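Local coordinates for citrate lyase subunit beta-like protein (PDB 6AS5) that is a magnesium-binding lyase of the HpcH/HpaI aldolase family that binds coenzyme A and acetoacetate and may play a role in fatty acid biosynthesis, at residues V70-A75 with M97-E102. Sequence-based numbering, arbitrary orientation. Where two conformers were deposited one is given.
With AAE (acetoacetic acid), chain F; COA (coenzyme A), chain E.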
loop_
_atom_site.group_PDB
_atom_site.type_symbol
_atom_site.label_atom_id
_atom_site.label_comp_id
_atom_site.label_asym_id
_atom_site.label_seq_id
_atom_site.Cartn_x
_atom_site.Cartn_y
_atom_site.Cartn_z
ATOM N N VAL A 70 -27.569 -2.653 -12.329
ATOM C CA VAL A 70 -27.227 -3.022 -10.960
ATOM C C VAL A 70 -27.910 -2.037 -10.040
ATOM O O VAL A 70 -28.029 -0.873 -10.389
ATOM C CB VAL A 70 -25.717 -2.901 -10.740
ATOM C CG1 VAL A 70 -25.357 -3.103 -9.247
ATOM C CG2 VAL A 70 -24.996 -3.896 -11.629
ATOM N N VAL A 71 -28.362 -2.496 -8.876
ATOM C CA VAL A 71 -28.997 -1.603 -7.912
ATOM C C VAL A 71 -28.137 -1.463 -6.669
ATOM O O VAL A 71 -27.920 -2.438 -5.952
ATOM C CB VAL A 71 -30.388 -2.114 -7.463
ATOM C CG1 VAL A 71 -30.982 -1.168 -6.428
ATOM C CG2 VAL A 71 -31.333 -2.266 -8.656
ATOM N N ARG A 72 -27.648 -0.261 -6.401
ATOM C CA ARG A 72 -26.938 -0.022 -5.147
ATOM C C ARG A 72 -27.930 0.117 -4.000
ATOM O O ARG A 72 -28.702 1.082 -3.943
ATOM C CB ARG A 72 -26.034 1.216 -5.206
ATOM C CG ARG A 72 -25.187 1.379 -3.929
ATOM C CD ARG A 72 -24.066 2.404 -4.082
ATOM N NE ARG A 72 -24.572 3.748 -3.862
ATOM C CZ ARG A 72 -23.827 4.809 -3.565
ATOM N NH1 ARG A 72 -22.503 4.712 -3.445
ATOM N NH2 ARG A 72 -24.423 5.979 -3.379
ATOM N N ILE A 73 -27.928 -0.861 -3.101
ATOM C CA ILE A 73 -28.811 -0.815 -1.952
ATOM C C ILE A 73 -28.100 -0.093 -0.814
ATOM O O ILE A 73 -27.025 0.462 -1.008
ATOM C CB ILE A 73 -29.250 -2.230 -1.505
ATOM C CG1 ILE A 73 -28.055 -3.061 -1.031
ATOM C CG2 ILE A 73 -29.971 -2.954 -2.635
ATOM C CD1 ILE A 73 -28.429 -4.515 -0.727
ATOM N N ASN A 74 -28.711 -0.080 0.361
ATOM C CA ASN A 74 -28.088 0.502 1.544
ATOM C C ASN A 74 -27.220 -0.512 2.313
ATOM O O ASN A 74 -27.254 -1.709 2.037
ATOM C CB ASN A 74 -29.148 1.154 2.448
ATOM C CG ASN A 74 -29.715 2.445 1.847
ATOM O OD1 ASN A 74 -29.084 3.508 1.908
ATOM N ND2 ASN A 74 -30.905 2.353 1.257
ATOM N N ALA A 75 -26.433 -0.026 3.266
ATOM C CA ALA A 75 -25.442 -0.864 3.939
ATOM C C ALA A 75 -26.093 -1.874 4.893
ATOM O O ALA A 75 -27.221 -1.680 5.328
ATOM C CB ALA A 75 -24.445 0.003 4.683
ATOM N N MET A 97 -25.342 -3.613 -5.545
ATOM C CA MET A 97 -24.090 -3.086 -5.028
ATOM C C MET A 97 -24.257 -2.809 -3.551
ATOM O O MET A 97 -25.274 -2.253 -3.141
ATOM C CB MET A 97 -23.703 -1.794 -5.744
ATOM C CG MET A 97 -22.427 -1.144 -5.196
ATOM S SD MET A 97 -21.916 0.292 -6.173
ATOM C CE MET A 97 -21.309 -0.482 -7.672
ATOM N N LEU A 98 -23.262 -3.196 -2.753
ATOM C CA LEU A 98 -23.337 -3.030 -1.304
ATOM C C LEU A 98 -22.402 -1.920 -0.829
ATOM O O LEU A 98 -21.167 -2.028 -0.909
ATOM C CB LEU A 98 -23.041 -4.345 -0.576
ATOM C CG LEU A 98 -22.883 -4.276 0.952
ATOM C CD1 LEU A 98 -24.166 -3.808 1.592
ATOM C CD2 LEU A 98 -22.485 -5.628 1.525
ATOM N N PRO A 99 -22.990 -0.835 -0.327
ATOM C CA PRO A 99 -22.130 0.269 0.100
ATOM C C PRO A 99 -21.483 -0.048 1.450
ATOM O O PRO A 99 -22.066 -0.795 2.249
ATOM C CB PRO A 99 -23.110 1.436 0.211
ATOM C CG PRO A 99 -24.415 0.786 0.575
ATOM C CD PRO A 99 -24.419 -0.583 -0.061
ATOM N N LYS A 100 -20.289 0.488 1.680
ATOM C CA LYS A 100 -19.618 0.379 2.973
ATOM C C LYS A 100 -19.434 -1.088 3.344
ATOM O O LYS A 100 -19.697 -1.510 4.469
ATOM C CB LYS A 100 -20.416 1.140 4.038
ATOM C CG LYS A 100 -20.494 2.642 3.743
ATOM C CD LYS A 100 -21.499 3.366 4.602
ATOM C CE LYS A 100 -21.591 4.836 4.197
ATOM N NZ LYS A 100 -21.970 5.038 2.758
ATOM N N ALA A 101 -18.998 -1.872 2.370
ATOM C CA ALA A 101 -18.853 -3.297 2.569
ATOM C C ALA A 101 -17.737 -3.548 3.590
ATOM O O ALA A 101 -16.613 -3.092 3.418
ATOM C CB ALA A 101 -18.549 -3.976 1.242
ATOM N N GLU A 102 -18.054 -4.267 4.660
ATOM C CA GLU A 102 -17.134 -4.363 5.785
ATOM C C GLU A 102 -16.829 -5.754 6.305
ATOM O O GLU A 102 -16.021 -5.889 7.215
ATOM C CB GLU A 102 -17.619 -3.489 6.934
ATOM C CG GLU A 102 -17.450 -2.024 6.613
ATOM C CD GLU A 102 -17.782 -1.147 7.777
ATOM O OE1 GLU A 102 -17.052 -0.160 7.980
ATOM O OE2 GLU A 102 -18.770 -1.446 8.482
HETATM O O1 AAE F . -16.369 7.692 -2.476
HETATM C C2 AAE F . -17.599 7.478 -2.278
HETATM O O3 AAE F . -18.008 7.247 -1.110
HETATM C C4 AAE F . -18.556 7.526 -3.430
HETATM C C5 AAE F . -19.313 6.301 -3.838
HETATM O O8 AAE F . -20.019 5.710 -3.043
HETATM C C9 AAE F . -19.221 5.804 -5.240
HETATM N N1A COA E . -28.176 9.837 -15.052
HETATM C C2A COA E . -28.912 10.092 -16.148
HETATM N N3A COA E . -28.890 11.290 -16.755
HETATM C C4A COA E . -28.125 12.287 -16.262
HETATM C C5A COA E . -27.345 12.070 -15.127
HETATM C C6A COA E . -27.389 10.803 -14.529
HETATM N N6A COA E . -26.552 10.548 -13.309
HETATM N N7A COA E . -26.678 13.213 -14.857
HETATM C C8A COA E . -27.034 14.119 -15.787
HETATM N N9A COA E . -27.911 13.562 -16.636
HETATM C C1B COA E . -28.512 14.192 -17.786
HETATM C C2B COA E . -29.603 15.109 -17.488
HETATM O O2B COA E . -30.802 14.422 -17.528
HETATM C C3B COA E . -29.568 16.009 -18.602
HETATM O O3B COA E . -30.166 15.355 -19.665
HETATM P P3B COA E . -31.010 16.167 -20.682
HETATM O O7A COA E . -30.404 17.547 -20.839
HETATM O O8A COA E . -32.420 16.256 -20.162
HETATM O O9A COA E . -30.988 15.473 -22.032
HETATM C C4B COA E . -28.148 16.168 -18.883
HETATM O O4B COA E . -27.536 14.940 -18.430
HETATM C C5B COA E . -27.584 17.313 -18.187
HETATM O O5B COA E . -27.611 17.333 -16.816
HETATM P P1A COA E . -26.776 18.353 -16.000
HETATM O O1A COA E . -27.487 19.664 -16.005
HETATM O O2A COA E . -25.402 18.492 -16.589
HETATM O O3A COA E . -26.617 17.853 -14.540
HETATM P P2A COA E . -27.780 17.991 -13.493
HETATM O O4A COA E . -27.634 19.269 -12.708
HETATM O O5A COA E . -29.097 17.890 -14.190
HETATM O O6A COA E . -27.641 16.829 -12.478
HETATM C CBP COA E . -26.419 15.448 -10.911
HETATM C CCP COA E . -26.401 16.599 -11.912
HETATM C CDP COA E . -27.617 15.613 -9.971
HETATM C CEP COA E . -25.126 15.351 -10.130
HETATM C CAP COA E . -26.561 14.175 -11.771
HETATM O OAP COA E . -25.473 14.181 -12.625
HETATM C C9P COA E . -26.503 12.905 -10.952
HETATM O O9P COA E . -27.493 12.492 -10.349
HETATM N N8P COA E . -25.235 12.241 -10.891
HETATM C C7P COA E . -25.044 11.007 -10.121
HETATM C C6P COA E . -25.434 11.064 -8.674
HETATM C C5P COA E . -25.356 9.739 -7.957
HETATM O O5P COA E . -26.001 8.763 -8.354
HETATM N N4P COA E . -24.518 9.630 -6.802
HETATM C C3P COA E . -24.475 8.353 -6.163
HETATM C C2P COA E . -23.124 7.674 -6.222
HETATM S S1P COA E . -21.713 8.773 -6.300
#
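Met97 is gripped through both its backbone polar atoms by the neighbouring strand: its N donates to Val71 O at 2.9 Å, and its O accepts from Ile73 N at 3.0 Å. These two bonds bracket Arg72, as expected for parallel neighbouring strands of a TIM barrel, here 69-72 and 95-98, joined through helix 79-88 in a beta-alpha-beta unit. The Arg72 side chain crosses that of Met97 at a slant. As bridge partners the two project from the same face of the sheet, and with CG anti to the backbone N in both (chi1 -174° and 177°) they run close enough for Arg72 CD to lie 3.7 Å from Met97 SD. A bend at chi3 (83°) then carries the guanidinium to the ligands. Its NH1 makes a weak, bent hydrogen bond of 2.7 Å to acetoacetate O8, which sits at the group's edge, while coenzyme A C2P lies over one face; Asp42 takes NE in a salt bridge. Beyond the strands, the Pro99 ring wedges against the 73-75 backbone, CD 3.0 Å from Ile73 O, and Ala75 CB lies 4.2 Å from Pro99 CG. Lys100 follows, its NZ paired with Glu44 and bonded to the magnesium ligand Asp146. The ladder thus fixes the root of a substrate-binding arginine, and the positive charge of Arg72 would probably polarise the keto group of acetoacetate, whose oxygen is O8.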